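Local structure of lysyl oxidase (1W7C) at residues A[363-371]-A[394-402]; A[15-23]-A[308-316]. The protein oxidises primary amines, probably including peptidyl lysine, to aldehydes with the help of copper and a topaquinone cofactor made from one of its own tyrosines. All coordinates share one frame; numbering follows the deposited sequence. Where two conformers were deposited one is given.

Both segments of contact 2 precede, or lie before, those of contact 1 along the chain, and the centres of the two lie about 16 Å apart. Contact 2 ties the N-terminal residues 15-23 to strand 307-314; contact 1 ties the loop after helix 358-361 to strand 391-405, inside the copper amine oxidase enzyme domain. They meet directly: Tyr399 OH lies 2.8 Å from Thr311 OG1, a probable hydrogen bond, and the indole NE1 of Trp313 probably bonds to Gly364 O at 2.9 Å. Strand 307-314, one half of contact 2, therefore meets both segment 15-23 and contact 1, so that distant parts of the sequence join the beta framework of the catalytic domain.

Contact 1 of 2, residues A[363-371]-A[394-402]; sequences VGNRFSLVP and NRTLSYCVF. With NAG (2-acetamido-2-deoxy-beta-D-glucopyranose), chain T.
The backbones of 363-371 and 394-402 come closest at Ser368 and Leu397, where Leu369 N donates to Leu397 O over 2.9 Å, at the corner where the second segment turns from one strand into the next. Beside it the hydroxyl of Ser368 donates to Thr396 O over 2.7 Å, arriving from above the carbonyl plane. Its OG stands beside the backbone N (chi1 -64°), which aims it at this carbonyl, and it also accepts a bond from a water; a small hydroxyl suits so close an approach. Arg395 reaches the loop with an extended chain from CG to NE. NE of Arg395 donates to Arg366 O over 3.0 Å, near the guanidinium plane. CA of Asn365 lies over one face of that group, 3.3 Å from Arg395 NH2. NH1 of Arg395 is hydrogen-bonded to OG1 of Thr386 on strand 380-388, so a neighbouring strand and the loop both hold the guanidinium. An alanine here is likely to leave Arg366 O without this donor and to open a gap beside Asn365. Apolar contacts continue the seam: CD1 of Leu369 rests 3.9 Å from CB of Cys400, whose sulfur is bound to Cys375 in a disulfide, and CD2 of Leu397 meets CG of Pro371 with the two side chains crossing at about a right angle. Ser398 and Tyr399 form a classic beta bulge opposite Phe382, and Asn394, at the far end, carries an N-linked sugar through ND2. The chemistry implies a loop fixed mainly through backbone carbonyls: an arginine and a serine supply donors to one carbonyl on each side, the leucines and Pro371 pack beyond Ser368, away from the arginine, and the disulfide of Cys400 adds a covalent tie next to Leu369.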
loop_
_atom_site.group_PDB
_atom_site.type_symbol
_atom_site.label_atom_id
_atom_site.label_comp_id
_atom_site.label_asym_id
_atom_site.label_seq_id
_atom_site.Cartn_x
_atom_site.Cartn_y
_atom_site.Cartn_z
ATOM N N VAL A 363 -17.538 17.643 5.795
ATOM C CA VAL A 363 -16.823 16.940 4.736
ATOM C C VAL A 363 -17.721 16.789 3.493
ATOM O O VAL A 363 -17.225 16.691 2.363
ATOM C CB VAL A 363 -16.366 15.535 5.264
ATOM C CG1 VAL A 363 -15.685 14.709 4.207
ATOM C CG2 VAL A 363 -15.449 15.677 6.488
ATOM N N GLY A 364 -19.050 16.804 3.690
ATOM C CA GLY A 364 -20.036 16.553 2.646
ATOM C C GLY A 364 -20.679 17.785 2.028
ATOM O O GLY A 364 -21.675 17.666 1.304
ATOM N N ASN A 365 -20.112 18.952 2.302
ATOM C CA ASN A 365 -20.660 20.223 1.814
ATOM C C ASN A 365 -19.662 21.000 0.973
ATOM O O ASN A 365 -19.636 22.230 1.010
ATOM C CB ASN A 365 -21.170 21.084 2.979
ATOM C CG ASN A 365 -20.092 21.402 3.987
ATOM O OD1 ASN A 365 -18.957 20.919 3.878
ATOM N ND2 ASN A 365 -20.453 22.183 5.018
ATOM N N ARG A 366 -18.901 20.269 0.155
ATOM C CA ARG A 366 -17.816 20.847 -0.631
ATOM C C ARG A 366 -18.138 20.844 -2.117
ATOM O O ARG A 366 -19.252 21.242 -2.521
ATOM C CB ARG A 366 -16.489 20.156 -0.230
ATOM C CG ARG A 366 -16.239 20.242 1.278
ATOM C CD ARG A 366 -16.059 21.677 1.782
ATOM N NE ARG A 366 -16.186 21.729 3.211
ATOM C CZ ARG A 366 -16.063 22.854 3.912
ATOM N NH1 ARG A 366 -15.646 23.980 3.331
ATOM N NH2 ARG A 366 -16.349 22.849 5.177
ATOM N N PHE A 367 -17.170 20.491 -2.959
ATOM C CA PHE A 367 -17.243 20.813 -4.385
ATOM C C PHE A 367 -17.464 19.587 -5.245
ATOM O O PHE A 367 -17.277 18.465 -4.804
ATOM C CB PHE A 367 -15.931 21.438 -4.866
ATOM C CG PHE A 367 -15.525 22.699 -4.150
ATOM C CD1 PHE A 367 -14.746 22.643 -2.995
ATOM C CD2 PHE A 367 -15.830 23.947 -4.696
ATOM C CE1 PHE A 367 -14.335 23.798 -2.365
ATOM C CE2 PHE A 367 -15.413 25.118 -4.070
ATOM C CZ PHE A 367 -14.656 25.047 -2.913
ATOM N N SER A 368 -17.816 19.822 -6.503
ATOM C CA SER A 368 -17.956 18.762 -7.510
ATOM C C SER A 368 -16.581 18.175 -7.882
ATOM O O SER A 368 -15.542 18.842 -7.748
ATOM C CB SER A 368 -18.608 19.320 -8.779
ATOM O OG SER A 368 -19.920 19.761 -8.539
ATOM N N LEU A 369 -16.612 16.951 -8.401
ATOM C CA LEU A 369 -15.466 16.283 -9.024
ATOM C C LEU A 369 -15.228 16.848 -10.429
ATOM O O LEU A 369 -16.162 17.163 -11.143
ATOM C CB LEU A 369 -15.734 14.776 -9.116
ATOM C CG LEU A 369 -15.825 14.043 -7.805
ATOM C CD1 LEU A 369 -16.577 12.735 -7.957
ATOM C CD2 LEU A 369 -14.468 13.824 -7.244
ATOM N N VAL A 370 -13.956 16.933 -10.814
ATOM C CA VAL A 370 -13.542 17.376 -12.164
ATOM C C VAL A 370 -13.495 16.162 -13.067
ATOM O O VAL A 370 -12.628 15.302 -12.907
ATOM C CB VAL A 370 -12.186 18.053 -12.126
ATOM C CG1 VAL A 370 -11.775 18.461 -13.521
ATOM C CG2 VAL A 370 -12.216 19.273 -11.124
ATOM N N PRO A 371 -14.408 16.076 -14.030
ATOM C CA PRO A 371 -14.425 14.929 -14.937
ATOM C C PRO A 371 -13.084 14.719 -15.642
ATOM O O PRO A 371 -12.387 15.686 -15.976
ATOM C CB PRO A 371 -15.525 15.305 -15.977
ATOM C CG PRO A 371 -16.435 16.203 -15.201
ATOM C CD PRO A 371 -15.510 17.018 -14.350
ATOM N N ASN A 394 -27.977 21.290 -3.816
ATOM C CA ASN A 394 -27.908 20.160 -4.708
ATOM C C ASN A 394 -26.500 20.132 -5.282
ATOM O O ASN A 394 -26.067 21.093 -5.925
ATOM C CB ASN A 394 -28.921 20.375 -5.824
ATOM C CG ASN A 394 -29.583 19.119 -6.294
ATOM O OD1 ASN A 394 -29.625 18.110 -5.607
ATOM N ND2 ASN A 394 -30.187 19.220 -7.472
ATOM N N ARG A 395 -25.805 19.020 -5.134
ATOM C CA ARG A 395 -24.423 18.909 -5.581
ATOM C C ARG A 395 -24.286 17.842 -6.636
ATOM O O ARG A 395 -24.312 16.655 -6.353
ATOM C CB ARG A 395 -23.521 18.560 -4.401
ATOM C CG ARG A 395 -23.139 19.707 -3.573
ATOM C CD ARG A 395 -22.054 19.429 -2.531
ATOM N NE ARG A 395 -22.019 20.566 -1.640
ATOM C CZ ARG A 395 -22.931 20.816 -0.723
ATOM N NH1 ARG A 395 -23.864 19.915 -0.445
ATOM N NH2 ARG A 395 -22.841 21.925 0.005
ATOM N N THR A 396 -24.174 18.273 -7.878
ATOM C CA THR A 396 -23.934 17.347 -8.969
ATOM C C THR A 396 -22.454 16.966 -8.921
ATOM O O THR A 396 -21.608 17.616 -8.275
ATOM C CB THR A 396 -24.288 17.951 -10.322
ATOM O OG1 THR A 396 -23.431 19.055 -10.565
ATOM C CG2 THR A 396 -25.735 18.492 -10.280
ATOM N N LEU A 397 -22.163 15.861 -9.572
ATOM C CA LEU A 397 -20.805 15.331 -9.641
ATOM C C LEU A 397 -20.200 15.179 -8.231
ATOM O O LEU A 397 -19.016 15.411 -7.996
ATOM C CB LEU A 397 -19.934 16.175 -10.570
ATOM C CG LEU A 397 -20.132 15.991 -12.110
ATOM C CD1 LEU A 397 -21.537 15.877 -12.655
ATOM C CD2 LEU A 397 -19.319 17.047 -12.775
ATOM N N SER A 398 -21.035 14.746 -7.284
ATOM C CA SER A 398 -20.654 14.645 -5.886
ATOM C C SER A 398 -19.802 13.406 -5.563
ATOM O O SER A 398 -18.872 13.489 -4.769
ATOM C CB SER A 398 -21.923 14.625 -5.022
ATOM O OG SER A 398 -21.620 14.497 -3.658
ATOM N N TYR A 399 -20.145 12.285 -6.167
ATOM C CA TYR A 399 -19.313 11.105 -6.107
ATOM C C TYR A 399 -19.334 10.419 -7.439
ATOM O O TYR A 399 -20.217 10.655 -8.252
ATOM C CB TYR A 399 -19.676 10.182 -4.940
ATOM C CG TYR A 399 -21.028 9.486 -5.008
ATOM C CD1 TYR A 399 -21.147 8.229 -5.555
ATOM C CD2 TYR A 399 -22.151 10.063 -4.471
ATOM C CE1 TYR A 399 -22.357 7.550 -5.550
ATOM C CE2 TYR A 399 -23.378 9.394 -4.454
ATOM C CZ TYR A 399 -23.475 8.133 -5.002
ATOM O OH TYR A 399 -24.671 7.451 -5.001
ATOM N N CYS A 400 -18.317 9.609 -7.699
ATOM C CA CYS A 400 -18.228 8.887 -8.961
ATOM C C CYS A 400 -18.035 7.410 -8.710
ATOM O O CYS A 400 -17.520 6.996 -7.649
ATOM C CB CYS A 400 -17.090 9.411 -9.864
ATOM S SG CYS A 400 -15.433 8.963 -9.245
ATOM N N VAL A 401 -18.445 6.632 -9.706
ATOM C CA VAL A 401 -18.330 5.200 -9.714
ATOM C C VAL A 401 -17.673 4.764 -11.006
ATOM O O VAL A 401 -18.086 5.188 -12.079
ATOM C CB VAL A 401 -19.731 4.570 -9.592
ATOM C CG1 VAL A 401 -19.641 3.031 -9.597
ATOM C CG2 VAL A 401 -20.464 5.110 -8.324
ATOM N N PHE A 402 -16.630 3.951 -10.930
ATOM C CA PHE A 402 -15.933 3.487 -12.108
ATOM C C PHE A 402 -15.317 2.121 -11.910
ATOM O O PHE A 402 -14.979 1.724 -10.787
ATOM C CB PHE A 402 -14.859 4.482 -12.607
ATOM C CG PHE A 402 -13.717 4.717 -11.638
ATOM C CD1 PHE A 402 -13.831 5.669 -10.645
ATOM C CD2 PHE A 402 -12.525 4.011 -11.765
ATOM C CE1 PHE A 402 -12.784 5.922 -9.767
ATOM C CE2 PHE A 402 -11.464 4.262 -10.888
ATOM C CZ PHE A 402 -11.598 5.213 -9.897
HETATM C C1 NAG T . -30.629 17.991 -8.081
HETATM C C2 NAG T . -32.062 18.419 -8.460
HETATM C C3 NAG T . -32.753 17.356 -9.306
HETATM C C4 NAG T . -31.894 17.036 -10.523
HETATM C C5 NAG T . -30.453 16.714 -10.080
HETATM C C6 NAG T . -29.540 16.499 -11.293
HETATM C C7 NAG T . -33.409 19.942 -7.130
HETATM C C8 NAG T . -34.679 19.981 -6.334
HETATM N N2 NAG T . -32.871 18.733 -7.297
HETATM O O3 NAG T . -34.025 17.796 -9.751
HETATM O O4 NAG T . -32.484 15.974 -11.249
HETATM O O5 NAG T . -29.949 17.790 -9.312
HETATM O O6 NAG T . -29.350 17.738 -11.949
HETATM O O7 NAG T . -32.924 20.981 -7.586
HETATM O O HOH W 1 -20.584 20.960 -10.921
#

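Contact 2 of 2, residues A[15-23]-A[308-316]; sequences APKTNIWTS and GFYTSWSRD
The ring of Tyr310 carries CZ3 of Trp21 over one face, offset toward the rim and 3.5 Å from CD1 of Tyr310, while Lys17 O lies at its edge, near the ring plane. The ring planes meet obliquely at 54°; CG1 of Ile20, from the same segment as Trp21, lies over the centre of one face of the Trp21 indole. Ala15 CB comes to within 4.0 Å of CE2 of Tyr310, and the phenol oxygen OH sits 3.0 Å from Lys17 N, so a long flat residue with a polar end suits a site lined by carbon and finished by backbone. Asn19 serves both segments. With CG anti to the backbone N (chi1 -173°), its ND2 reaches Thr311 O over 2.9 Å, almost in its own amide plane, and also bonds to Glu299 O; OD1 accepts from Trp21 N, forming an Asx turn, which is likely to steady the type I turn from Asn19 to Thr22. Next along the strand, the hydroxyl of Ser312 donates to Trp21 O at 2.7 Å from above the carbonyl plane. One water joins Thr22 OG1 to Thr311 O, and another joins the backbone N atoms of Ser23 and Trp313. Helix 65-73 packs against Ile20 and Trp21 through Ala68 and Leu72, while strands 301-304 and 318-326 flank strand 307-314.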
loop_
_atom_site.group_PDB
_atom_site.type_symbol
_atom_site.label_atom_id
_atom_site.label_comp_id
_atom_site.label_asym_id
_atom_site.label_seq_id
_atom_site.Cartn_x
_atom_site.Cartn_y
_atom_site.Cartn_z
ATOM N N ALA A 15 -33.431 -1.822 -6.949
ATOM C CA ALA A 15 -32.871 -2.183 -5.659
ATOM C C ALA A 15 -33.799 -3.194 -4.992
ATOM O O ALA A 15 -35.041 -3.149 -5.226
ATOM C CB ALA A 15 -32.742 -0.984 -4.808
ATOM N N PRO A 16 -33.236 -4.145 -4.252
ATOM C CA PRO A 16 -34.046 -5.111 -3.495
ATOM C C PRO A 16 -35.034 -4.463 -2.521
ATOM O O PRO A 16 -36.120 -4.999 -2.296
ATOM C CB PRO A 16 -32.994 -5.928 -2.741
ATOM C CG PRO A 16 -31.773 -5.800 -3.559
ATOM C CD PRO A 16 -31.796 -4.422 -4.142
ATOM N N LYS A 17 -34.628 -3.357 -1.920
ATOM C CA LYS A 17 -35.413 -2.649 -0.923
ATOM C C LYS A 17 -35.255 -1.153 -1.132
ATOM O O LYS A 17 -34.497 -0.720 -2.002
ATOM C CB LYS A 17 -34.956 -3.039 0.471
ATOM C CG LYS A 17 -35.162 -4.511 0.805
ATOM C CD LYS A 17 -36.602 -4.800 1.230
ATOM C CE LYS A 17 -36.896 -6.292 1.460
ATOM N NZ LYS A 17 -38.098 -6.531 2.390
ATOM N N THR A 18 -35.984 -0.358 -0.365
ATOM C CA THR A 18 -35.868 1.098 -0.333
ATOM C C THR A 18 -34.597 1.506 0.409
ATOM O O THR A 18 -34.255 0.904 1.450
ATOM C CB THR A 18 -37.089 1.676 0.430
ATOM O OG1 THR A 18 -38.286 1.422 -0.327
ATOM C CG2 THR A 18 -37.027 3.194 0.541
ATOM N N ASN A 19 -33.967 2.576 -0.042
ATOM C CA ASN A 19 -32.850 3.129 0.673
ATOM C C ASN A 19 -33.334 3.948 1.878
ATOM O O ASN A 19 -33.592 5.167 1.790
ATOM C CB ASN A 19 -32.035 3.952 -0.287
ATOM C CG ASN A 19 -30.717 4.455 0.361
ATOM O OD1 ASN A 19 -30.577 4.579 1.587
ATOM N ND2 ASN A 19 -29.760 4.758 -0.485
ATOM N N ILE A 20 -33.444 3.260 3.007
ATOM C CA ILE A 20 -33.952 3.832 4.238
ATOM C C ILE A 20 -32.936 4.740 4.936
ATOM O O ILE A 20 -33.226 5.307 5.987
ATOM C CB ILE A 20 -34.426 2.699 5.196
ATOM C CG1 ILE A 20 -33.317 1.654 5.427
ATOM C CG2 ILE A 20 -35.672 2.040 4.596
ATOM C CD1 ILE A 20 -33.598 0.691 6.550
ATOM N N TRP A 21 -31.742 4.853 4.348
ATOM C CA TRP A 21 -30.687 5.693 4.885
ATOM C C TRP A 21 -30.521 6.987 4.100
ATOM O O TRP A 21 -29.652 7.783 4.447
ATOM C CB TRP A 21 -29.345 4.920 4.927
ATOM C CG TRP A 21 -29.456 3.575 5.540
ATOM C CD1 TRP A 21 -29.384 3.277 6.861
ATOM C CD2 TRP A 21 -29.699 2.338 4.867
ATOM N NE1 TRP A 21 -29.542 1.931 7.062
ATOM C CE2 TRP A 21 -29.767 1.331 5.853
ATOM C CE3 TRP A 21 -29.893 1.975 3.530
ATOM C CZ2 TRP A 21 -29.934 -0.000 5.539
ATOM C CZ3 TRP A 21 -30.079 0.649 3.222
ATOM C CH2 TRP A 21 -30.119 -0.327 4.219
ATOM N N THR A 22 -31.321 7.178 3.057
ATOM C CA THR A 22 -31.046 8.256 2.133
ATOM C C THR A 22 -31.342 9.626 2.745
ATOM O O THR A 22 -32.178 9.757 3.657
ATOM C CB THR A 22 -31.861 8.012 0.832
ATOM O OG1 THR A 22 -31.289 8.751 -0.240
ATOM C CG2 THR A 22 -33.319 8.484 0.975
ATOM N N SER A 23 -30.668 10.645 2.205
ATOM C CA SER A 23 -30.861 12.008 2.686
ATOM C C SER A 23 -32.294 12.449 2.478
ATOM O O SER A 23 -33.039 11.882 1.664
ATOM C CB SER A 23 -29.911 12.983 1.976
ATOM O OG SER A 23 -30.263 13.148 0.605
ATOM N N GLY A 308 -23.376 -5.837 -3.900
ATOM C CA GLY A 308 -24.458 -4.881 -3.848
ATOM C C GLY A 308 -24.302 -3.990 -2.625
ATOM O O GLY A 308 -23.765 -4.427 -1.599
ATOM N N PHE A 309 -24.797 -2.757 -2.710
ATOM C CA PHE A 309 -24.785 -1.830 -1.576
ATOM C C PHE A 309 -25.608 -0.592 -1.893
ATOM O O PHE A 309 -25.839 -0.295 -3.051
ATOM C CB PHE A 309 -23.356 -1.419 -1.136
ATOM C CG PHE A 309 -22.517 -0.811 -2.224
ATOM C CD1 PHE A 309 -21.648 -1.608 -2.952
ATOM C CD2 PHE A 309 -22.640 0.535 -2.585
ATOM C CE1 PHE A 309 -20.892 -1.070 -3.993
ATOM C CE2 PHE A 309 -21.867 1.082 -3.621
ATOM C CZ PHE A 309 -21.009 0.274 -4.322
ATOM N N TYR A 310 -25.990 0.115 -0.843
ATOM C CA TYR A 310 -26.611 1.418 -0.942
ATOM C C TYR A 310 -25.645 2.466 -0.469
ATOM O O TYR A 310 -24.853 2.235 0.446
ATOM C CB TYR A 310 -27.861 1.501 -0.056
ATOM C CG TYR A 310 -28.928 0.476 -0.343
ATOM C CD1 TYR A 310 -28.859 -0.788 0.215
ATOM C CD2 TYR A 310 -30.054 0.791 -1.080
ATOM C CE1 TYR A 310 -29.853 -1.737 -0.031
ATOM C CE2 TYR A 310 -31.052 -0.161 -1.325
ATOM C CZ TYR A 310 -30.945 -1.407 -0.776
ATOM O OH TYR A 310 -31.933 -2.341 -1.028
ATOM N N THR A 311 -25.734 3.655 -1.063
ATOM C CA THR A 311 -24.977 4.802 -0.559
ATOM C C THR A 311 -25.911 5.837 0.077
ATOM O O THR A 311 -27.104 5.896 -0.193
ATOM C CB THR A 311 -24.179 5.526 -1.668
ATOM O OG1 THR A 311 -25.102 6.111 -2.573
ATOM C CG2 THR A 311 -23.259 4.569 -2.445
ATOM N N SER A 312 -25.340 6.593 0.983
ATOM C CA SER A 312 -25.997 7.692 1.654
ATOM C C SER A 312 -25.011 8.822 1.784
ATOM O O SER A 312 -23.810 8.598 1.828
ATOM C CB SER A 312 -26.497 7.245 3.041
ATOM O OG SER A 312 -27.157 8.316 3.679
ATOM N N TRP A 313 -25.530 10.044 1.895
ATOM C CA TRP A 313 -24.694 11.244 1.968
ATOM C C TRP A 313 -25.121 12.135 3.112
ATOM O O TRP A 313 -26.323 12.416 3.279
ATOM C CB TRP A 313 -24.838 12.021 0.648
ATOM C CG TRP A 313 -23.838 13.125 0.534
ATOM C CD1 TRP A 313 -23.982 14.428 0.964
ATOM C CD2 TRP A 313 -22.547 13.041 -0.065
ATOM N NE1 TRP A 313 -22.843 15.142 0.673
ATOM C CE2 TRP A 313 -21.947 14.310 0.046
ATOM C CE3 TRP A 313 -21.831 12.012 -0.707
ATOM C CZ2 TRP A 313 -20.686 14.583 -0.463
ATOM C CZ3 TRP A 313 -20.574 12.297 -1.233
ATOM C CH2 TRP A 313 -20.011 13.562 -1.091
ATOM N N SER A 314 -24.146 12.616 3.879
ATOM C CA SER A 314 -24.390 13.602 4.927
ATOM C C SER A 314 -23.484 14.800 4.794
ATOM O O SER A 314 -22.375 14.712 4.259
ATOM C CB SER A 314 -24.202 12.992 6.309
ATOM O OG SER A 314 -22.822 12.778 6.613
ATOM N N ARG A 315 -23.976 15.928 5.300
ATOM C CA ARG A 315 -23.184 17.138 5.378
ATOM C C ARG A 315 -21.924 16.930 6.225
ATOM O O ARG A 315 -20.827 17.374 5.852
ATOM C CB ARG A 315 -24.066 18.254 5.943
ATOM C CG ARG A 315 -23.347 19.518 6.290
ATOM C CD ARG A 315 -23.117 19.659 7.830
ATOM N NE ARG A 315 -22.328 20.840 8.143
ATOM C CZ ARG A 315 -21.337 20.889 8.977
ATOM N NH1 ARG A 315 -20.980 19.827 9.692
ATOM N NH2 ARG A 315 -20.696 22.027 9.143
ATOM N N ASP A 316 -22.053 16.226 7.341
ATOM C CA ASP A 316 -20.910 16.068 8.231
ATOM C C ASP A 316 -19.771 15.271 7.582
ATOM O O ASP A 316 -18.611 15.679 7.676
ATOM C CB ASP A 316 -21.287 15.331 9.512
ATOM C CG ASP A 316 -22.152 16.135 10.474
ATOM O OD1 ASP A 316 -22.371 17.364 10.275
ATOM O OD2 ASP A 316 -22.677 15.541 11.452
HETATM O O HOH W 2 -28.753 8.069 -0.891
HETATM O O HOH W 3 -28.236 10.365 0.565
#